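Local coordinates for protein transcriptional activator, putative (Pyrococcus furiosus, PDB 1RTW) that is of unknown function but is a putative transcriptional activator of the all-helical TENA/THI-4/PQQC family, at residues R15-H20 against I200-A205; E37-N42 against K130-A135; A55-K60 against P67-S72. All coordinates share one frame; numbering follows the deposited sequence.

Contact 1. Residues R15-H20 against I200-A205; sequences RRFLPH and IFWDIA
His-20 lies against Trp-202 and Asp-203 where the loop after helix 11-15 passes the C-terminal end of helix 181-201, and with Phe-17 it completes an aromatic cluster in the all-helical TENA/THI-4 fold. The buried part is tight. CB of Trp-202 stands over the centre of the imidazole, 3.3 Å from the ring centroid and 9° off its normal, a CH-pi contact in which ND1 of His-20 is the atom nearest that CB. Beyond it the imidazole and the five-membered ring of Trp-202 run nearly parallel but are slid apart and barely overlap. Phe-17 touches mainly through its CB, 3.7 Å from Trp-202 CD1; its CG sits between the backbone N and the carbonyl carbon (chi1 66°), which carries the phenyl ring away toward Ala-131 of helix 118-142. On the more exposed side Asp-203 touches His-20 through its carboxylate alone. ND1 of this N-cap residue accepts the backbone N-H of Phe-22 and NE2 donates to Asp-203, and together the two bonds fix the rotation of the ring. The bond from NE2 of His-20 to OD2 of Asp-203 is 2.9 Å long, with OD2 near the imidazole plane but approached from above the plane of its own carboxylate.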
loop_
_atom_site.group_PDB
_atom_site.type_symbol
_atom_site.label_atom_id
_atom_site.label_comp_id
_atom_site.label_asym_id
_atom_site.label_seq_id
_atom_site.Cartn_x
_atom_site.Cartn_y
_atom_site.Cartn_z
ATOM N N ARG B 15 6.192 24.192 22.362
ATOM C CA ARG B 15 5.937 25.264 23.320
ATOM C C ARG B 15 4.713 26.057 22.879
ATOM O O ARG B 15 3.954 26.553 23.714
ATOM C CB ARG B 15 7.150 26.193 23.437
ATOM C CG ARG B 15 7.222 26.948 24.759
ATOM C CD ARG B 15 8.288 28.033 24.738
ATOM N NE ARG B 15 9.613 27.513 24.398
ATOM C CZ ARG B 15 10.317 27.891 23.331
ATOM N NH1 ARG B 15 9.822 28.793 22.491
ATOM N NH2 ARG B 15 11.513 27.361 23.098
ATOM N N ARG B 16 4.520 26.154 21.565
ATOM C CA ARG B 16 3.380 26.869 21.008
ATOM C C ARG B 16 2.042 26.203 21.360
ATOM O O ARG B 16 1.007 26.872 21.355
ATOM C CB ARG B 16 3.527 27.075 19.493
ATOM C CG ARG B 16 4.553 28.140 19.072
ATOM C CD ARG B 16 4.626 28.245 17.550
ATOM N NE ARG B 16 5.620 29.207 17.077
ATOM C CZ ARG B 16 6.005 29.318 15.807
ATOM N NH1 ARG B 16 5.482 28.524 14.878
ATOM N NH2 ARG B 16 6.913 30.224 15.460
ATOM N N PHE B 17 2.045 24.899 21.650
ATOM C CA PHE B 17 0.795 24.249 22.063
ATOM C C PHE B 17 0.782 23.785 23.525
ATOM O O PHE B 17 -0.148 23.116 23.980
ATOM C CB PHE B 17 0.319 23.149 21.090
ATOM C CG PHE B 17 1.217 21.939 20.997
ATOM C CD1 PHE B 17 1.153 20.931 21.953
ATOM C CD2 PHE B 17 2.042 21.753 19.883
ATOM C CE1 PHE B 17 1.883 19.752 21.804
ATOM C CE2 PHE B 17 2.779 20.580 19.718
ATOM C CZ PHE B 17 2.697 19.574 20.679
ATOM N N LEU B 18 1.788 24.220 24.275
ATOM C CA LEU B 18 1.903 23.887 25.688
ATOM C C LEU B 18 2.054 25.182 26.492
ATOM O O LEU B 18 3.135 25.480 27.016
ATOM C CB LEU B 18 3.109 22.968 25.921
ATOM C CG LEU B 18 3.052 21.581 25.271
ATOM C CD1 LEU B 18 4.401 20.878 25.352
ATOM C CD2 LEU B 18 1.975 20.762 25.935
ATOM N N PRO B 19 0.957 25.948 26.641
ATOM C CA PRO B 19 -0.382 25.675 26.118
ATOM C C PRO B 19 -0.761 26.476 24.869
ATOM O O PRO B 19 -0.162 27.502 24.547
ATOM C CB PRO B 19 -1.252 26.121 27.267
ATOM C CG PRO B 19 -0.566 27.435 27.635
ATOM C CD PRO B 19 0.920 27.096 27.570
ATOM N N HIS B 20 -1.773 25.986 24.167
ATOM C CA HIS B 20 -2.291 26.678 22.995
ATOM C C HIS B 20 -3.545 27.366 23.505
ATOM O O HIS B 20 -4.095 26.960 24.530
ATOM C CB HIS B 20 -2.666 25.689 21.888
ATOM C CG HIS B 20 -3.333 26.325 20.708
ATOM N ND1 HIS B 20 -4.691 26.551 20.652
ATOM C CD2 HIS B 20 -2.828 26.788 19.538
ATOM C CE1 HIS B 20 -4.995 27.126 19.501
ATOM N NE2 HIS B 20 -3.880 27.280 18.806
ATOM N N ILE B 200 -1.046 23.177 14.521
ATOM C CA ILE B 200 -2.046 23.762 13.649
ATOM C C ILE B 200 -3.459 23.250 13.908
ATOM O O ILE B 200 -4.431 23.997 13.778
ATOM C CB ILE B 200 -1.653 23.502 12.167
ATOM C CG1 ILE B 200 -0.427 24.345 11.808
ATOM C CG2 ILE B 200 -2.806 23.812 11.221
ATOM C CD1 ILE B 200 0.179 23.984 10.463
ATOM N N PHE B 201 -3.574 21.985 14.291
ATOM C CA PHE B 201 -4.884 21.407 14.530
ATOM C C PHE B 201 -5.708 22.171 15.560
ATOM O O PHE B 201 -6.923 22.317 15.398
ATOM C CB PHE B 201 -4.752 19.941 14.939
ATOM C CG PHE B 201 -5.952 19.117 14.611
ATOM C CD1 PHE B 201 -7.026 19.040 15.496
ATOM C CD2 PHE B 201 -6.006 18.400 13.411
ATOM C CE1 PHE B 201 -8.139 18.258 15.193
ATOM C CE2 PHE B 201 -7.108 17.613 13.092
ATOM C CZ PHE B 201 -8.181 17.539 13.985
ATOM N N TRP B 202 -5.052 22.670 16.607
ATOM C CA TRP B 202 -5.759 23.405 17.651
ATOM C C TRP B 202 -6.492 24.631 17.105
ATOM O O TRP B 202 -7.556 24.984 17.606
ATOM C CB TRP B 202 -4.808 23.812 18.772
ATOM C CG TRP B 202 -4.185 22.654 19.502
ATOM C CD1 TRP B 202 -2.881 22.252 19.439
ATOM C CD2 TRP B 202 -4.847 21.727 20.380
ATOM N NE1 TRP B 202 -2.691 21.133 20.213
ATOM C CE2 TRP B 202 -3.874 20.794 20.803
ATOM C CE3 TRP B 202 -6.158 21.594 20.838
ATOM C CZ2 TRP B 202 -4.182 19.738 21.669
ATOM C CZ3 TRP B 202 -6.461 20.540 21.697
ATOM C CH2 TRP B 202 -5.475 19.628 22.105
ATOM N N ASP B 203 -5.947 25.250 16.059
ATOM C CA ASP B 203 -6.570 26.432 15.450
ATOM C C ASP B 203 -7.926 26.152 14.797
ATOM O O ASP B 203 -8.754 27.054 14.670
ATOM C CB ASP B 203 -5.644 27.063 14.401
ATOM C CG ASP B 203 -4.386 27.656 15.004
ATOM O OD1 ASP B 203 -3.310 27.548 14.370
ATOM O OD2 ASP B 203 -4.473 28.235 16.109
ATOM N N ILE B 204 -8.144 24.906 14.384
ATOM C CA ILE B 204 -9.386 24.504 13.731
ATOM C C ILE B 204 -10.634 24.913 14.507
ATOM O O ILE B 204 -11.628 25.312 13.912
ATOM C CB ILE B 204 -9.407 22.978 13.471
ATOM C CG1 ILE B 204 -8.383 22.616 12.392
ATOM C CG2 ILE B 204 -10.785 22.529 13.045
ATOM C CD1 ILE B 204 -8.195 21.117 12.198
ATOM N N ALA B 205 -10.576 24.828 15.831
ATOM C CA ALA B 205 -11.715 25.196 16.660
ATOM C C ALA B 205 -12.193 26.636 16.419
ATOM O O ALA B 205 -13.389 26.929 16.510
ATOM C CB ALA B 205 -11.367 25.001 18.111
#

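Contact 2. Residues E37-N42 against K130-A135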
loop_
_atom_site.group_PDB
_atom_site.type_symbol
_atom_site.label_atom_id
_atom_site.label_comp_id
_atom_site.label_asym_id
_atom_site.label_seq_id
_atom_site.Cartn_x
_atom_site.Cartn_y
_atom_site.Cartn_z
ATOM N N GLU B 37 -17.262 22.324 19.787
ATOM C CA GLU B 37 -17.973 21.513 18.807
ATOM C C GLU B 37 -17.154 21.324 17.538
ATOM O O GLU B 37 -17.053 20.212 17.019
ATOM C CB GLU B 37 -19.336 22.116 18.475
ATOM C CG GLU B 37 -20.082 21.352 17.386
ATOM C CD GLU B 37 -21.564 21.729 17.264
ATOM O OE1 GLU B 37 -22.193 22.109 18.281
ATOM O OE2 GLU B 37 -22.107 21.611 16.144
ATOM N N LYS B 38 -16.561 22.407 17.052
ATOM C CA LYS B 38 -15.747 22.354 15.848
ATOM C C LYS B 38 -14.536 21.444 16.068
ATOM O O LYS B 38 -14.181 20.656 15.195
ATOM C CB LYS B 38 -15.308 23.766 15.438
ATOM C CG LYS B 38 -14.619 23.833 14.087
ATOM C CD LYS B 38 -14.652 25.236 13.522
ATOM C CE LYS B 38 -16.068 25.653 13.146
ATOM N NZ LYS B 38 -16.623 24.771 12.076
ATOM N N TRP B 39 -13.919 21.533 17.244
ATOM C CA TRP B 39 -12.776 20.686 17.547
ATOM C C TRP B 39 -13.204 19.223 17.583
ATOM O O TRP B 39 -12.501 18.361 17.076
ATOM C CB TRP B 39 -12.125 21.059 18.887
ATOM C CG TRP B 39 -11.121 20.014 19.331
ATOM C CD1 TRP B 39 -9.828 19.886 18.907
ATOM C CD2 TRP B 39 -11.371 18.894 20.195
ATOM N NE1 TRP B 39 -9.264 18.755 19.441
ATOM C CE2 TRP B 39 -10.188 18.126 20.234
ATOM C CE3 TRP B 39 -12.484 18.463 20.934
ATOM C CZ2 TRP B 39 -10.085 16.940 20.984
ATOM C CZ3 TRP B 39 -12.380 17.282 21.680
ATOM C CH2 TRP B 39 -11.188 16.538 21.699
ATOM N N LEU B 40 -14.364 18.966 18.183
ATOM C CA LEU B 40 -14.912 17.623 18.320
ATOM C C LEU B 40 -15.133 16.944 16.969
ATOM O O LEU B 40 -14.628 15.847 16.735
ATOM C CB LEU B 40 -16.232 17.681 19.095
ATOM C CG LEU B 40 -16.810 16.367 19.607
ATOM C CD1 LEU B 40 -16.063 15.932 20.850
ATOM C CD2 LEU B 40 -18.273 16.540 19.917
ATOM N N VAL B 41 -15.878 17.602 16.086
ATOM C CA VAL B 41 -16.170 17.078 14.749
ATOM C C VAL B 41 -14.889 16.750 13.981
ATOM O O VAL B 41 -14.784 15.709 13.340
ATOM C CB VAL B 41 -16.997 18.106 13.931
ATOM C CG1 VAL B 41 -17.150 17.664 12.501
ATOM C CG2 VAL B 41 -18.384 18.303 14.564
ATOM N N ASN B 42 -13.901 17.630 14.078
ATOM C CA ASN B 42 -12.650 17.424 13.374
ATOM C C ASN B 42 -11.715 16.414 14.017
ATOM O O ASN B 42 -11.032 15.663 13.321
ATOM C CB ASN B 42 -11.946 18.754 13.144
ATOM C CG ASN B 42 -12.621 19.575 12.082
ATOM O OD1 ASN B 42 -12.290 19.483 10.899
ATOM N ND2 ASN B 42 -13.588 20.380 12.490
ATOM N N LYS B 130 2.355 11.359 22.062
ATOM C CA LYS B 130 3.106 12.117 23.048
ATOM C C LYS B 130 2.630 13.571 23.086
ATOM O O LYS B 130 2.536 14.178 24.159
ATOM C CB LYS B 130 4.598 12.025 22.730
ATOM C CG LYS B 130 5.501 12.860 23.606
ATOM C CD LYS B 130 5.511 12.385 25.038
ATOM C CE LYS B 130 6.512 13.177 25.850
ATOM N NZ LYS B 130 6.414 12.840 27.290
ATOM N N ALA B 131 2.293 14.116 21.921
ATOM C CA ALA B 131 1.803 15.486 21.840
ATOM C C ALA B 131 0.504 15.649 22.626
ATOM O O ALA B 131 0.360 16.593 23.407
ATOM C CB ALA B 131 1.576 15.879 20.401
ATOM N N TYR B 132 -0.434 14.720 22.434
ATOM C CA TYR B 132 -1.717 14.801 23.121
ATOM C C TYR B 132 -1.610 14.528 24.610
ATOM O O TYR B 132 -2.350 15.112 25.412
ATOM C CB TYR B 132 -2.744 13.879 22.467
ATOM C CG TYR B 132 -3.825 14.637 21.742
ATOM C CD1 TYR B 132 -5.142 14.197 21.764
ATOM C CD2 TYR B 132 -3.535 15.822 21.064
ATOM C CE1 TYR B 132 -6.158 14.927 21.129
ATOM C CE2 TYR B 132 -4.541 16.559 20.431
ATOM C CZ TYR B 132 -5.849 16.107 20.464
ATOM O OH TYR B 132 -6.837 16.835 19.825
ATOM N N TYR B 133 -0.670 13.662 24.977
ATOM C CA TYR B 133 -0.453 13.337 26.378
ATOM C C TYR B 133 -0.015 14.602 27.111
ATOM O O TYR B 133 -0.568 14.941 28.155
ATOM C CB TYR B 133 0.597 12.234 26.521
ATOM C CG TYR B 133 0.910 11.847 27.954
ATOM C CD1 TYR B 133 -0.106 11.585 28.868
ATOM C CD2 TYR B 133 2.229 11.755 28.391
ATOM C CE1 TYR B 133 0.184 11.241 30.190
ATOM C CE2 TYR B 133 2.538 11.413 29.706
ATOM C CZ TYR B 133 1.516 11.155 30.603
ATOM O OH TYR B 133 1.829 10.796 31.902
ATOM N N GLU B 134 0.933 15.326 26.527
ATOM C CA GLU B 134 1.431 16.562 27.127
ATOM C C GLU B 134 0.387 17.678 27.197
ATOM O O GLU B 134 0.216 18.306 28.246
ATOM C CB GLU B 134 2.673 17.055 26.379
ATOM C CG GLU B 134 3.893 16.159 26.545
ATOM C CD GLU B 134 4.320 15.999 27.992
ATOM O OE1 GLU B 134 4.257 16.988 28.752
ATOM O OE2 GLU B 134 4.721 14.882 28.374
ATOM N N ALA B 135 -0.331 17.899 26.095
ATOM C CA ALA B 135 -1.350 18.948 26.024
ATOM C C ALA B 135 -2.457 18.768 27.045
ATOM O O ALA B 135 -2.797 19.695 27.775
ATOM C CB ALA B 135 -1.938 19.016 24.629
#
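Two long helices of the bundle, 33-60 and 118-142, face each other here across an aromatic-lined interior, and the gap is spanned by the hydroxyl of Tyr-132 and one edge of the indole of Trp-39. Their CA atoms stay 13.7 Å apart, so the backbones do not pack and the buried surface is small. Tyr-132 OH lies near the indole plane, 3.1 Å from Trp-39 NE1. The same oxygen is 3.5 Å from Trp-39 CZ2, which places it alongside the NE1–CE2–CZ2 edge. The indole gets there because its CG is anti to the backbone N (chi1 169°), directing the ring across the interior. The two side chains pass in opposite directions, and the phenol ring meets CZ2 at an oblique angle. In the TENA/THI-4 fold such a core is built from helices alone, and its aromatic lining continues through Trp-136 and Trp-156, both edge-to-face with Tyr-132, and through Phe-22, whose ring meets that of Trp-39. A phosphate ion, probably from the crystallisation liquor, lies about 4 Å from the Tyr-132 side chain; such ions often mark pockets. One turn from Trp-39, Asn-42 ND2 donates to Lys-38 O at 2.8 Å in a nearly straight bond (175°), while its own backbone N reaches that oxygen from the opposite face of the carbonyl plane. Asn-42 OD1 in turn accepts from the backbone N of Asp-99, so both ends of the buried amide are engaged.

Contact 3. Residues A55-K60 against P67-S72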
loop_
_atom_site.group_PDB
_atom_site.type_symbol
_atom_site.label_atom_id
_atom_site.label_comp_id
_atom_site.label_asym_id
_atom_site.label_seq_id
_atom_site.Cartn_x
_atom_site.Cartn_y
_atom_site.Cartn_z
ATOM N N ALA B 55 -3.115 0.850 11.696
ATOM C CA ALA B 55 -3.331 -0.446 11.085
ATOM C C ALA B 55 -2.323 -0.625 9.935
ATOM O O ALA B 55 -1.810 -1.705 9.696
ATOM C CB ALA B 55 -4.767 -0.553 10.606
ATOM N N LEU B 56 -2.018 0.460 9.240
ATOM C CA LEU B 56 -1.048 0.408 8.167
ATOM C C LEU B 56 0.325 0.074 8.743
ATOM O O LEU B 56 1.063 -0.723 8.164
ATOM C CB LEU B 56 -1.021 1.734 7.441
ATOM C CG LEU B 56 -2.207 1.863 6.495
ATOM C CD1 LEU B 56 -2.235 3.250 5.908
ATOM C CD2 LEU B 56 -2.098 0.831 5.398
ATOM N N LEU B 57 0.642 0.650 9.904
ATOM C CA LEU B 57 1.909 0.392 10.565
ATOM C C LEU B 57 1.949 -1.063 11.027
ATOM O O LEU B 57 2.955 -1.747 10.850
ATOM C CB LEU B 57 2.093 1.315 11.771
ATOM C CG LEU B 57 2.381 2.781 11.484
ATOM C CD1 LEU B 57 2.478 3.557 12.794
ATOM C CD2 LEU B 57 3.669 2.911 10.687
HETATM N N MSE B 58 0.827 -1.542 11.565
HETATM C CA MSE B 58 0.734 -2.921 12.045
HETATM C C MSE B 58 1.122 -3.932 10.968
HETATM O O MSE B 58 1.899 -4.854 11.215
HETATM C CB MSE B 58 -0.676 -3.231 12.571
HETATM C CG MSE B 58 -0.872 -4.690 12.946
HETATM SE SE MSE B 58 -2.497 -5.034 13.981
HETATM C CE MSE B 58 -2.016 -6.774 14.683
ATOM N N ALA B 59 0.601 -3.730 9.767
ATOM C CA ALA B 59 0.879 -4.619 8.653
ATOM C C ALA B 59 2.365 -4.732 8.297
ATOM O O ALA B 59 2.805 -5.760 7.789
ATOM C CB ALA B 59 0.091 -4.166 7.452
ATOM N N LYS B 60 3.117 -3.664 8.557
ATOM C CA LYS B 60 4.543 -3.578 8.268
ATOM C C LYS B 60 5.403 -3.851 9.493
ATOM O O LYS B 60 6.627 -3.854 9.386
ATOM C CB LYS B 60 4.896 -2.160 7.823
ATOM C CG LYS B 60 4.683 -1.808 6.388
ATOM C CD LYS B 60 5.287 -0.418 6.142
ATOM C CE LYS B 60 5.078 0.059 4.716
ATOM N NZ LYS B 60 5.511 1.479 4.567
ATOM N N PRO B 67 1.338 -8.044 18.935
ATOM C CA PRO B 67 0.462 -7.974 20.115
ATOM C C PRO B 67 0.250 -6.521 20.569
ATOM O O PRO B 67 -0.859 -6.134 20.940
ATOM C CB PRO B 67 1.245 -8.771 21.172
ATOM C CG PRO B 67 2.018 -9.754 20.357
ATOM C CD PRO B 67 2.517 -8.886 19.224
ATOM N N PHE B 68 1.319 -5.727 20.534
ATOM C CA PHE B 68 1.253 -4.323 20.929
ATOM C C PHE B 68 0.272 -3.569 20.037
ATOM O O PHE B 68 -0.589 -2.834 20.523
ATOM C CB PHE B 68 2.651 -3.685 20.854
ATOM C CG PHE B 68 2.633 -2.183 20.734
ATOM C CD1 PHE B 68 2.400 -1.384 21.846
ATOM C CD2 PHE B 68 2.821 -1.573 19.498
ATOM C CE1 PHE B 68 2.352 -0.002 21.733
ATOM C CE2 PHE B 68 2.772 -0.188 19.378
ATOM C CZ PHE B 68 2.536 0.594 20.500
ATOM N N PHE B 69 0.406 -3.756 18.730
ATOM C CA PHE B 69 -0.474 -3.092 17.783
ATOM C C PHE B 69 -1.909 -3.550 17.919
ATOM O O PHE B 69 -2.825 -2.742 17.784
ATOM C CB PHE B 69 0.024 -3.278 16.353
ATOM C CG PHE B 69 1.014 -2.225 15.915
ATOM C CD1 PHE B 69 0.581 -0.945 15.587
ATOM C CD2 PHE B 69 2.365 -2.512 15.821
ATOM C CE1 PHE B 69 1.481 0.033 15.164
ATOM C CE2 PHE B 69 3.275 -1.539 15.402
ATOM C CZ PHE B 69 2.833 -0.266 15.070
ATOM N N ALA B 70 -2.111 -4.836 18.206
ATOM C CA ALA B 70 -3.469 -5.360 18.374
ATOM C C ALA B 70 -4.162 -4.713 19.569
ATOM O O ALA B 70 -5.316 -4.281 19.467
ATOM C CB ALA B 70 -3.448 -6.856 18.536
ATOM N N GLU B 71 -3.424 -4.610 20.673
ATOM C CA GLU B 71 -3.906 -4.024 21.916
ATOM C C GLU B 71 -4.090 -2.520 21.807
ATOM O O GLU B 71 -5.081 -1.980 22.300
ATOM C CB GLU B 71 -2.929 -4.329 23.059
ATOM C CG GLU B 71 -2.863 -5.801 23.471
ATOM C CD GLU B 71 -1.511 -6.209 24.048
ATOM O OE1 GLU B 71 -1.196 -7.421 23.992
ATOM O OE2 GLU B 71 -0.758 -5.337 24.544
ATOM N N SER B 72 -3.131 -1.850 21.170
ATOM C CA SER B 72 -3.180 -0.400 21.010
ATOM C C SER B 72 -4.335 0.038 20.134
ATOM O O SER B 72 -5.059 0.974 20.482
ATOM C CB SER B 72 -1.870 0.131 20.440
ATOM O OG SER B 72 -0.810 -0.151 21.315
#
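Phe-69 and the selenomethionine Met-58 bury the most surface where helices 33-60 and 66-89 come together as an antiparallel helical hairpin, with Leu-57 the next largest contributor. The segment axes approach to 9.8 Å at 164° between their directions, and the CA atoms of Met-58 and Phe-69 are 5.9 Å apart. Phe-69 lays one face of its ring against the backbone of the other helix: Met-58 CA stands 4.0 Å from the ring centroid, a CH-pi contact, and the carbonyl carbon of Leu-57 lies over the same face nearer the rim. The phenyl ring of Phe-68 supplies CE2 to the opposite face, so the Phe-69 ring is held between its neighbour and the facing helix. Farther out along the ring, CE1 and CZ rest on Leu-57 CB, the first of them at 3.7 Å. From that same face the Met-58 side chain leads off past the CB end of Phe-69. With CG anti to the backbone N (chi1 174°) and the chain extended beyond it, CG meets Phe-69 CB at 3.8 Å, and CE ends 4.1 Å from Ala-70 CB. Further helices pack on the hairpin: Leu-57 rests on Leu-125 and Phe-69 on Phe-118 of helix 118-142, Phe-68 packs against helix 159-176, and Met-58 continues into the subunit interface, on Ile-73 of the second subunit.

From the N terminus, the chain enters contact 1 at 15-20 and closes that loop only at 200-205, so this contact encloses most of the fold. Inside this long loop helix 33-60 contributes twice: its early turns, 37-42, reach helix 118-142 in contact 2, and helix 66-89 folds back along its later part, 55-60, in contact 3. The three loops therefore nest, contact 3 within contact 2 and contact 2 within contact 1, and none cross. Contacts 1 and 2 touch, notably through Trp-202 and Tyr-132, whereas contact 3 lies on the opposite side of the chain's centre from contact 1, about 17 Å between nearest atoms.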